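Side-chain contacts in amidohydrolase (Staphylococcus aureus, PDB 3NUR), which probably hydrolyses carbon-nitrogen bonds in linear amides, as a TIM-barrel amidohydrolase that holds a calcium ion in the crystal: residues R149-L154 with E183-P188; Q90-G95 with D116-Y121; R264-L269 with S277-F282; G239-Y244 with N284-T289. All coordinates share one frame; numbering follows the deposited sequence. Where two conformers were deposited one is given.

Contact 1 (R149-L154 with E183-P188); sequences RCINDL and ENLDVP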
# COMPACT_ATOMS: atom_id res chain seq x y z
N ARG A 149 -16.68 -9.18 -2.62
CA ARG A 149 -17.21 -9.69 -1.36
C ARG A 149 -16.74 -8.82 -0.19
O ARG A 149 -17.55 -8.45 0.65
CB ARG A 149 -16.82 -11.16 -1.13
CG ARG A 149 -17.48 -11.78 0.09
CD ARG A 149 -17.04 -13.20 0.32
NE ARG A 149 -15.72 -13.29 0.95
CZ ARG A 149 -15.51 -13.37 2.26
NH1 ARG A 149 -14.29 -13.51 2.73
NH2 ARG A 149 -16.54 -13.31 3.10
N CYS A 150 -15.45 -8.47 -0.16
CA CYS A 150 -14.88 -7.63 0.89
C CYS A 150 -15.56 -6.28 0.96
O CYS A 150 -15.89 -5.81 2.04
CB CYS A 150 -13.38 -7.48 0.70
SG CYS A 150 -12.44 -8.96 1.16
N ILE A 151 -15.77 -5.65 -0.20
CA ILE A 151 -16.36 -4.33 -0.25
C ILE A 151 -17.84 -4.39 0.09
O ILE A 151 -18.27 -3.71 1.02
CB ILE A 151 -16.05 -3.58 -1.58
CG1 ILE A 151 -14.53 -3.51 -1.90
CG2 ILE A 151 -16.72 -2.18 -1.65
CD1 ILE A 151 -13.52 -3.16 -0.80
N ASN A 152 -18.60 -5.22 -0.63
CA ASN A 152 -20.05 -5.29 -0.45
C ASN A 152 -20.58 -6.07 0.76
O ASN A 152 -21.61 -5.68 1.31
CB ASN A 152 -20.75 -5.67 -1.77
CG ASN A 152 -20.58 -4.61 -2.85
OD1 ASN A 152 -20.35 -3.43 -2.57
ND2 ASN A 152 -20.68 -5.01 -4.10
N ASP A 153 -19.91 -7.14 1.18
CA ASP A 153 -20.35 -7.92 2.34
C ASP A 153 -19.63 -7.55 3.61
O ASP A 153 -20.25 -7.59 4.67
CB ASP A 153 -20.19 -9.44 2.13
CG ASP A 153 -20.98 -10.05 1.00
OD1 ASP A 153 -21.70 -9.30 0.30
OD2 ASP A 153 -20.91 -11.30 0.83
N LEU A 154 -18.32 -7.25 3.54
CA LEU A 154 -17.54 -6.99 4.74
C LEU A 154 -17.36 -5.52 5.10
O LEU A 154 -16.87 -5.23 6.19
CB LEU A 154 -16.17 -7.73 4.71
CG LEU A 154 -16.18 -9.24 4.37
CD1 LEU A 154 -14.77 -9.81 4.46
CD2 LEU A 154 -17.14 -10.03 5.32
N GLU A 183 -12.13 -0.04 -9.77
CA GLU A 183 -12.79 1.17 -10.29
C GLU A 183 -14.32 1.08 -10.13
O GLU A 183 -14.95 2.02 -9.64
CB GLU A 183 -12.41 1.45 -11.74
CG GLU A 183 -12.77 2.87 -12.15
CD GLU A 183 -12.93 3.17 -13.63
OE1 GLU A 183 -13.36 2.27 -14.39
OE2 GLU A 183 -12.64 4.32 -14.03
N ASN A 184 -14.90 -0.09 -10.48
CA ASN A 184 -16.34 -0.37 -10.36
C ASN A 184 -16.81 -0.20 -8.92
O ASN A 184 -17.89 0.36 -8.70
CB ASN A 184 -16.65 -1.79 -10.85
CG ASN A 184 -16.82 -1.91 -12.35
OD1 ASN A 184 -16.83 -0.93 -13.10
ND2 ASN A 184 -16.97 -3.15 -12.83
N LEU A 185 -16.00 -0.65 -7.94
CA LEU A 185 -16.33 -0.54 -6.52
C LEU A 185 -15.99 0.84 -5.92
O LEU A 185 -16.38 1.11 -4.78
CB LEU A 185 -15.65 -1.65 -5.73
CG LEU A 185 -16.04 -3.10 -6.07
CD1 LEU A 185 -15.02 -4.08 -5.49
CD2 LEU A 185 -17.44 -3.43 -5.60
N ASP A 186 -15.28 1.71 -6.70
CA ASP A 186 -14.85 3.06 -6.27
C ASP A 186 -13.94 3.01 -5.02
O ASP A 186 -14.11 3.77 -4.06
CB ASP A 186 -16.05 4.00 -6.08
CG ASP A 186 -15.72 5.47 -6.15
OD1 ASP A 186 -14.75 5.83 -6.88
OD2 ASP A 186 -16.45 6.28 -5.54
N VAL A 187 -13.00 2.05 -5.03
CA VAL A 187 -12.08 1.88 -3.90
C VAL A 187 -10.63 1.86 -4.40
O VAL A 187 -10.40 1.40 -5.53
CB VAL A 187 -12.40 0.64 -3.03
CG1 VAL A 187 -13.74 0.78 -2.30
CG2 VAL A 187 -12.33 -0.66 -3.85
N PRO A 188 -9.63 2.28 -3.58
CA PRO A 188 -8.24 2.25 -4.06
C PRO A 188 -7.55 0.89 -3.82
O PRO A 188 -8.03 0.03 -3.07
CB PRO A 188 -7.57 3.33 -3.21
CG PRO A 188 -8.29 3.24 -1.88
CD PRO A 188 -9.72 2.88 -2.22
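I151 and L185, with CA atoms 7.3 Å apart, mark the closest backbone approach between the last turns of two helices, 140-152 and 176-185. The second helix ends in a Schellman motif at D186, whose positive phi of 59° turns the chain so that V187 follows L185 on the side facing I151. No hydrogen bond crosses the interface. The 182 Å² of surface buried between the segments comes mainly from three aliphatic side chains. I151 carries its CG1 branch beside its own backbone N (chi1 -54°), which lays CG1 against L185 CD1 at 3.7 Å. These two side chains run obliquely to each other, and CD1 of L185 also reaches I151 CB at 4.1 Å. V187 approaches I151 differently, tip to tip: its CG2 methyl lies 4.1 Å from both CG1 and CD1 of I151. CG1 of I151 thus packs against L185, in the last turn of the helix, and against V187, just beyond its Schellman end. The second methyl of L185, CD2, touches the amide of N152, with ND2 3.9 Å away. That is contact without a bond; ND2 is instead hydrogen-bonded to E148 OE2, one turn back along its own helix. F147, also one turn earlier on helix 140-152, extends the apolar strip by touching both L185 and V187. R149 and C150 of helix 140-152, and L154 just after it, touch helix 104-124, while P188, just before strand 189-192, is backbone hydrogen-bonded to A159, the first residue of strand 159-162.

Contact 2 (Q90-G95 with D116-Y121); sequences QVLSYG and DQLANY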
# COMPACT_ATOMS: atom_id res chain seq x y z
N GLN A 90 -6.92 3.12 12.02
CA GLN A 90 -5.92 2.39 11.29
C GLN A 90 -6.68 1.67 10.17
O GLN A 90 -7.73 1.05 10.43
CB GLN A 90 -5.18 1.34 12.15
CG GLN A 90 -4.04 1.93 12.95
CD GLN A 90 -3.17 0.86 13.59
OE1 GLN A 90 -2.08 1.15 14.13
NE2 GLN A 90 -3.57 -0.39 13.51
N VAL A 91 -6.16 1.76 8.95
CA VAL A 91 -6.69 1.03 7.79
C VAL A 91 -5.85 -0.25 7.80
O VAL A 91 -4.61 -0.19 7.66
CB VAL A 91 -6.59 1.81 6.45
CG1 VAL A 91 -7.20 0.99 5.32
CG2 VAL A 91 -7.27 3.17 6.54
N LEU A 92 -6.49 -1.40 8.10
CA LEU A 92 -5.76 -2.64 8.33
C LEU A 92 -5.58 -3.53 7.09
O LEU A 92 -6.53 -3.73 6.33
CB LEU A 92 -6.43 -3.45 9.48
CG LEU A 92 -6.41 -2.84 10.89
CD1 LEU A 92 -7.17 -3.73 11.89
CD2 LEU A 92 -5.01 -2.65 11.39
N SER A 93 -4.35 -4.05 6.90
CA SER A 93 -3.98 -4.94 5.79
C SER A 93 -3.09 -6.08 6.29
O SER A 93 -2.42 -5.90 7.30
CB SER A 93 -3.21 -4.15 4.75
OG SER A 93 -2.05 -3.57 5.32
N TYR A 94 -3.08 -7.24 5.61
CA TYR A 94 -2.25 -8.37 6.03
C TYR A 94 -0.76 -8.02 5.91
O TYR A 94 -0.35 -7.39 4.94
CB TYR A 94 -2.58 -9.65 5.25
CG TYR A 94 -2.35 -10.89 6.08
CD1 TYR A 94 -3.41 -11.52 6.74
CD2 TYR A 94 -1.07 -11.43 6.23
CE1 TYR A 94 -3.19 -12.64 7.55
CE2 TYR A 94 -0.85 -12.56 7.01
CZ TYR A 94 -1.91 -13.15 7.68
OH TYR A 94 -1.68 -14.27 8.46
N GLY A 95 0.01 -8.40 6.93
CA GLY A 95 1.45 -8.14 7.01
C GLY A 95 2.31 -9.24 6.44
O GLY A 95 1.99 -9.81 5.39
N ASP A 116 -12.39 -12.57 6.60
CA ASP A 116 -13.49 -12.84 7.54
C ASP A 116 -13.07 -12.53 8.97
O ASP A 116 -13.85 -11.92 9.71
CB ASP A 116 -13.98 -14.30 7.43
CG ASP A 116 -14.91 -14.56 6.25
OD1 ASP A 116 -15.37 -13.58 5.62
OD2 ASP A 116 -15.20 -15.75 5.98
N GLN A 117 -11.86 -12.95 9.37
CA GLN A 117 -11.38 -12.71 10.74
C GLN A 117 -11.16 -11.22 10.97
O GLN A 117 -11.48 -10.71 12.04
CB GLN A 117 -10.11 -13.51 11.06
CG GLN A 117 -10.38 -15.01 11.24
CD GLN A 117 -9.27 -15.71 11.96
OE1 GLN A 117 -8.85 -15.33 13.06
NE2 GLN A 117 -8.79 -16.80 11.38
N LEU A 118 -10.65 -10.52 9.94
CA LEU A 118 -10.45 -9.07 10.02
C LEU A 118 -11.79 -8.36 10.21
O LEU A 118 -11.90 -7.51 11.09
CB LEU A 118 -9.74 -8.52 8.77
CG LEU A 118 -9.46 -6.98 8.80
CD1 LEU A 118 -8.56 -6.61 10.02
CD2 LEU A 118 -8.84 -6.49 7.47
N ALA A 119 -12.81 -8.73 9.40
CA ALA A 119 -14.16 -8.15 9.49
C ALA A 119 -14.78 -8.36 10.90
O ALA A 119 -15.41 -7.44 11.40
CB ALA A 119 -15.06 -8.75 8.43
N ASN A 120 -14.58 -9.56 11.51
CA ASN A 120 -15.05 -9.86 12.87
C ASN A 120 -14.38 -8.94 13.90
O ASN A 120 -15.03 -8.48 14.85
CB ASN A 120 -14.80 -11.33 13.25
CG ASN A 120 -15.79 -12.29 12.65
OD1 ASN A 120 -15.52 -13.50 12.55
ND2 ASN A 120 -16.95 -11.79 12.23
N TYR A 121 -13.09 -8.64 13.70
CA TYR A 121 -12.33 -7.77 14.59
C TYR A 121 -12.81 -6.32 14.47
O TYR A 121 -13.01 -5.65 15.49
CB TYR A 121 -10.82 -7.88 14.30
CG TYR A 121 -9.96 -6.92 15.09
CD1 TYR A 121 -9.67 -7.17 16.43
CD2 TYR A 121 -9.43 -5.77 14.51
CE1 TYR A 121 -8.84 -6.31 17.16
CE2 TYR A 121 -8.62 -4.90 15.23
CZ TYR A 121 -8.29 -5.19 16.55
OH TYR A 121 -7.47 -4.35 17.26
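L118 and then Y121, three residues on along helical segment 116-121, meet a single strand residue, L92, whose side chain accounts for the whole apolar contact. L118 comes first. With CG anti to the backbone N (chi1 -178°), it extends from the helix and sets CD1 3.7 Å from L92 CD1. The same methyl lies 3.8 Å from L92 CB, so L118 meets L92 near the strand as well as at its tip, the two side chains crossing at a slant. L118 CD2 meets the strand backbone instead, 3.8 Å from L92 O. The CA atoms of L92 and L118, 8.1 Å apart, are the closest pair between the segments, as expected for a helix separated from a strand by one layer of side chains. Farther along, Y121 projects in the same general direction and brings the CD2 and CE2 atoms of its ring to L92: CE2 stands 3.8 Å from L92 CD1, and CD2 of Y121 stands 4.0 Å from it. The methyl approaches the ring obliquely, and the side chains cross at about a right angle. L92 CD1 is therefore shared by the leucine methyl and the ring. Y121 OH is hydrogen-bonded to H75 ND1, which gives the polar end of this buried ring a partner. All three touching residues are buried. The packing is that of a beta-alpha-beta crossover, strand 87-94, helix 104-124 and strand 129-131, in a TIM barrel; the L92 side chain is about 11 Å from the calcium ion.

Contact 3 (R264-L269 with S277-F282); sequences RMDEAL and SVSYYF
S279 OG donates to D266 OD2 at 2.5 Å, the shortest polar bond between two successive helices that run nearly antiparallel. The axes of the short segments 264-268 and 278-282 make an angle of 149° and approach to 9.4 Å, so the last turn of helix 262-268 lies beside the start of helix 278-284 in a helical hairpin. D266 reaches the N-terminal turn of the second helix with both carboxylate oxygens. S279 N gives a nearly straight bond to OD1 of D266, 2.9 Å long with an N-H...O angle of 163°, and it enters on the syn side, facing the other oxygen. The hydroxyl also meets OD2 on its syn side, 17° out of the carboxylate plane. One serine thus fills the inner side of the carboxylate from its backbone and its side chain together, which fixes the rotation of the D266 head group. The arrangement places a negative group at a helix N terminus, where it would probably be stabilised by the helix dipole. S277 is the N-cap residue and contributes its own weak capping bond, from Y280 N to S277 OG. An apolar contact lies next to the carboxylate. Selenomethionine M265 bends at chi3 (76°), bringing its chain end across V278 at about a right angle, with CE 3.8 Å from V278 CG1, the branch that lies anti to the V278 backbone N.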
# COMPACT_ATOMS: atom_id res chain seq x y z
N ARG A 264 12.12 13.82 -15.19
CA ARG A 264 12.95 13.06 -16.12
C ARG A 264 12.14 12.04 -16.94
O ARG A 264 12.40 11.86 -18.12
CB ARG A 264 14.12 12.39 -15.38
CG ARG A 264 14.94 11.45 -16.27
CD ARG A 264 15.73 12.13 -17.36
NE ARG A 264 16.81 11.24 -17.79
CZ ARG A 264 18.01 11.65 -18.15
NH1 ARG A 264 18.29 12.94 -18.22
NH2 ARG A 264 18.96 10.77 -18.44
N MSE A 265 11.13 11.42 -16.32
CA MSE A 265 10.28 10.47 -17.05
C MSE A 265 9.49 11.18 -18.14
O MSE A 265 9.45 10.69 -19.27
CB MSE A 265 9.38 9.71 -16.07
CG MSE A 265 10.20 8.99 -14.98
SE MSE A 265 9.11 8.32 -13.51
CE MSE A 265 8.55 6.98 -14.53
N ASP A 266 8.95 12.38 -17.86
CA ASP A 266 8.23 13.14 -18.88
C ASP A 266 9.11 13.48 -20.08
O ASP A 266 8.64 13.47 -21.22
CB ASP A 266 7.64 14.42 -18.27
CG ASP A 266 6.37 14.19 -17.50
OD1 ASP A 266 5.88 13.03 -17.47
OD2 ASP A 266 5.85 15.17 -16.93
N GLU A 267 10.38 13.77 -19.82
CA GLU A 267 11.34 14.13 -20.88
C GLU A 267 11.91 12.94 -21.64
O GLU A 267 12.27 13.08 -22.80
CB GLU A 267 12.54 14.86 -20.24
CG GLU A 267 12.20 16.20 -19.62
CD GLU A 267 13.32 16.87 -18.86
OE1 GLU A 267 14.13 16.15 -18.21
OE2 GLU A 267 13.39 18.12 -18.88
N ALA A 268 12.11 11.81 -20.95
CA ALA A 268 12.89 10.71 -21.49
C ALA A 268 12.24 9.35 -21.63
O ALA A 268 12.84 8.45 -22.23
CB ALA A 268 14.18 10.58 -20.69
N LEU A 269 11.04 9.17 -21.07
CA LEU A 269 10.40 7.88 -21.18
C LEU A 269 9.33 8.03 -22.25
O LEU A 269 8.37 8.75 -22.03
CB LEU A 269 9.78 7.46 -19.82
CG LEU A 269 9.64 5.96 -19.61
CD1 LEU A 269 9.43 5.62 -18.14
CD2 LEU A 269 8.51 5.36 -20.47
N SER A 277 0.69 12.74 -19.93
CA SER A 277 2.12 12.59 -19.67
C SER A 277 2.28 11.57 -18.54
O SER A 277 1.33 11.38 -17.76
CB SER A 277 2.74 13.92 -19.27
OG SER A 277 2.37 14.29 -17.96
N VAL A 278 3.45 10.93 -18.43
CA VAL A 278 3.70 9.94 -17.37
C VAL A 278 3.46 10.53 -15.96
O VAL A 278 2.77 9.90 -15.14
CB VAL A 278 5.10 9.28 -17.53
CG1 VAL A 278 5.49 8.47 -16.30
CG2 VAL A 278 5.16 8.41 -18.79
N SER A 279 3.99 11.75 -15.70
CA SER A 279 3.86 12.39 -14.38
C SER A 279 2.41 12.67 -14.01
O SER A 279 2.07 12.62 -12.82
CB SER A 279 4.69 13.66 -14.30
OG SER A 279 4.17 14.70 -15.10
N TYR A 280 1.55 12.96 -15.01
CA TYR A 280 0.12 13.23 -14.79
C TYR A 280 -0.56 12.12 -13.98
O TYR A 280 -1.34 12.42 -13.07
CB TYR A 280 -0.61 13.44 -16.13
CG TYR A 280 -2.06 13.84 -15.94
CD1 TYR A 280 -2.42 15.17 -15.80
CD2 TYR A 280 -3.07 12.88 -15.92
CE1 TYR A 280 -3.75 15.54 -15.59
CE2 TYR A 280 -4.40 13.24 -15.72
CZ TYR A 280 -4.74 14.57 -15.56
OH TYR A 280 -6.04 14.97 -15.41
N TYR A 281 -0.28 10.85 -14.32
CA TYR A 281 -0.90 9.72 -13.60
C TYR A 281 -0.50 9.66 -12.13
O TYR A 281 -1.34 9.36 -11.29
CB TYR A 281 -0.60 8.40 -14.29
CG TYR A 281 -1.10 8.37 -15.71
CD1 TYR A 281 -2.43 8.04 -15.98
CD2 TYR A 281 -0.28 8.71 -16.77
CE1 TYR A 281 -2.90 7.96 -17.29
CE2 TYR A 281 -0.73 8.64 -18.08
CZ TYR A 281 -2.05 8.28 -18.34
OH TYR A 281 -2.51 8.24 -19.63
N PHE A 282 0.75 9.99 -11.81
CA PHE A 282 1.16 10.01 -10.39
C PHE A 282 0.54 11.18 -9.65
O PHE A 282 0.27 11.10 -8.45
CB PHE A 282 2.69 10.00 -10.27
CG PHE A 282 3.21 8.66 -10.72
CD1 PHE A 282 3.10 7.54 -9.90
CD2 PHE A 282 3.75 8.50 -12.00
CE1 PHE A 282 3.50 6.28 -10.35
CE2 PHE A 282 4.19 7.24 -12.43
CZ PHE A 282 4.05 6.14 -11.61

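Contact 4 (G239-Y244 with N284-T289); sequences GIFDRY and NSFYIT
F241 and S285, with CA atoms 7.3 Å apart, bring a short helix, 240-243, against the start of barrel strand 286-288. This is helix-to-strand packing in the TIM barrel, with S285 at the turn between helix 278-284 and the strand. G239, in a Schellman motif with positive phi, sits at the N-cap position of the short helix, and its carbonyl oxygen accepts from two backbone amides, D242 N and R243 N. No hydrogen bond joins the segments, and the 136 Å² buried between them comes from F241, S285 and F286, all buried residues. F241 carries the contact. Its CG lies anti to the carbonyl carbon (chi1 -53°), and the ring meets S285 through CD1 and F286 through CE2 and CZ, both obliquely. S285 CB is 3.6 Å from F241 CD1; the serine OG is farther, 3.9 Å from the same atom. Beyond it, the side chain of F286 crosses that of F241 at about a right angle. The ring planes are inclined at 53° and their centroids are 5.4 Å apart, an oblique aromatic pair. M249, in the neighbouring strand 249-251, touches both rings, and V236 of helix 223-237 does likewise. A face of the F241 ring is occupied from within its own segment, by I240 CG2. At the closest ring-to-ring approach, F286 CE2 is 3.7 Å from both CE2 and CZ of F241.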
# COMPACT_ATOMS: atom_id res chain seq x y z
N GLY A 239 -1.44 1.47 -19.58
CA GLY A 239 -2.69 2.18 -19.83
C GLY A 239 -3.88 1.86 -18.94
O GLY A 239 -5.02 2.21 -19.27
N ILE A 240 -3.62 1.27 -17.75
CA ILE A 240 -4.67 0.92 -16.78
C ILE A 240 -5.50 2.18 -16.42
O ILE A 240 -6.73 2.10 -16.33
CB ILE A 240 -4.03 0.26 -15.52
CG1 ILE A 240 -3.74 -1.26 -15.78
CG2 ILE A 240 -4.90 0.47 -14.24
CD1 ILE A 240 -2.91 -1.94 -14.70
N PHE A 241 -4.83 3.32 -16.23
CA PHE A 241 -5.51 4.55 -15.84
C PHE A 241 -6.20 5.29 -16.99
O PHE A 241 -6.93 6.25 -16.74
CB PHE A 241 -4.60 5.44 -15.00
CG PHE A 241 -4.00 4.72 -13.82
CD1 PHE A 241 -4.70 4.61 -12.62
CD2 PHE A 241 -2.74 4.13 -13.90
CE1 PHE A 241 -4.15 3.93 -11.53
CE2 PHE A 241 -2.20 3.44 -12.82
CZ PHE A 241 -2.90 3.35 -11.64
N ASP A 242 -6.02 4.83 -18.23
CA ASP A 242 -6.75 5.33 -19.39
C ASP A 242 -8.03 4.49 -19.52
O ASP A 242 -9.09 5.05 -19.75
CB ASP A 242 -5.90 5.26 -20.67
CG ASP A 242 -4.89 6.38 -20.79
OD1 ASP A 242 -4.91 7.29 -19.93
OD2 ASP A 242 -4.05 6.33 -21.71
N ARG A 243 -7.92 3.15 -19.29
CA ARG A 243 -9.05 2.22 -19.29
C ARG A 243 -9.96 2.50 -18.09
O ARG A 243 -11.19 2.48 -18.24
CB ARG A 243 -8.57 0.75 -19.24
CG ARG A 243 -8.08 0.23 -20.57
CD ARG A 243 -7.87 -1.28 -20.62
NE ARG A 243 -6.82 -1.78 -19.71
CZ ARG A 243 -5.51 -1.60 -19.87
NH1 ARG A 243 -5.05 -0.86 -20.87
NH2 ARG A 243 -4.65 -2.13 -19.01
N TYR A 244 -9.35 2.75 -16.90
CA TYR A 244 -10.06 2.98 -15.62
C TYR A 244 -9.65 4.34 -15.04
O TYR A 244 -8.87 4.40 -14.08
CB TYR A 244 -9.80 1.79 -14.66
CG TYR A 244 -10.03 0.46 -15.34
CD1 TYR A 244 -11.26 0.15 -15.91
CD2 TYR A 244 -8.98 -0.43 -15.53
CE1 TYR A 244 -11.46 -1.02 -16.63
CE2 TYR A 244 -9.17 -1.63 -16.22
CZ TYR A 244 -10.41 -1.92 -16.76
OH TYR A 244 -10.60 -3.08 -17.45
N ASN A 284 -2.49 12.53 -10.44
CA ASN A 284 -3.95 12.45 -10.44
C ASN A 284 -4.57 11.11 -10.07
O ASN A 284 -5.75 11.08 -9.71
CB ASN A 284 -4.46 12.97 -11.80
CG ASN A 284 -4.13 14.44 -11.98
OD1 ASN A 284 -3.09 14.80 -12.53
ND2 ASN A 284 -4.92 15.31 -11.38
N SER A 285 -3.80 10.03 -10.16
CA SER A 285 -4.31 8.67 -9.89
C SER A 285 -3.57 7.93 -8.78
O SER A 285 -3.88 6.77 -8.50
CB SER A 285 -4.28 7.85 -11.18
OG SER A 285 -5.05 8.47 -12.20
N PHE A 286 -2.57 8.58 -8.16
CA PHE A 286 -1.83 7.95 -7.05
C PHE A 286 -1.90 8.81 -5.82
O PHE A 286 -2.01 10.03 -5.91
CB PHE A 286 -0.34 7.76 -7.43
CG PHE A 286 -0.06 6.51 -8.23
CD1 PHE A 286 0.45 5.36 -7.61
CD2 PHE A 286 -0.33 6.46 -9.60
CE1 PHE A 286 0.68 4.19 -8.35
CE2 PHE A 286 -0.09 5.29 -10.34
CZ PHE A 286 0.43 4.17 -9.71
N TYR A 287 -1.79 8.15 -4.64
CA TYR A 287 -1.64 8.81 -3.35
C TYR A 287 -0.32 8.28 -2.80
O TYR A 287 0.05 7.14 -3.08
CB TYR A 287 -2.76 8.44 -2.36
CG TYR A 287 -4.05 9.16 -2.66
CD1 TYR A 287 -4.37 10.36 -2.04
CD2 TYR A 287 -4.96 8.63 -3.58
CE1 TYR A 287 -5.57 11.01 -2.30
CE2 TYR A 287 -6.17 9.27 -3.85
CZ TYR A 287 -6.46 10.47 -3.21
OH TYR A 287 -7.66 11.09 -3.47
N ILE A 288 0.38 9.09 -2.04
CA ILE A 288 1.67 8.66 -1.50
C ILE A 288 1.62 8.71 0.04
O ILE A 288 1.09 9.67 0.60
CB ILE A 288 2.80 9.56 -2.08
CG1 ILE A 288 3.06 9.25 -3.58
CG2 ILE A 288 4.10 9.47 -1.24
CD1 ILE A 288 3.96 10.24 -4.31
N THR A 289 2.26 7.73 0.71
CA THR A 289 2.35 7.72 2.17
C THR A 289 3.81 7.63 2.63
O THR A 289 4.66 7.20 1.84
CB THR A 289 1.50 6.58 2.85
OG1 THR A 289 2.31 5.41 3.09
CG2 THR A 289 0.18 6.26 2.15

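In the fold
From the N terminus, contact 2 comes first, closing the strand-to-helix half of the crossover between strands 87-94 and 129-131. Contact 1 follows in series, joining the ends of helices 140-152 and 176-185 across strand 159-162. The two touch through a salt bridge, R149 NH2 to D116 OD1 at 2.8 Å. Contact 4 then closes a longer loop from 239-244 to 284-289, and contact 3 lies within that loop as a helical hairpin. Their link is a probable hydrogen bond between Y281 OH and D242 OD1. Contact 4 also touches contact 1, where E183 meets Y244. Contacts 2 and 3, about 35 Å apart between centres, lie on opposite sides of the chain's centre.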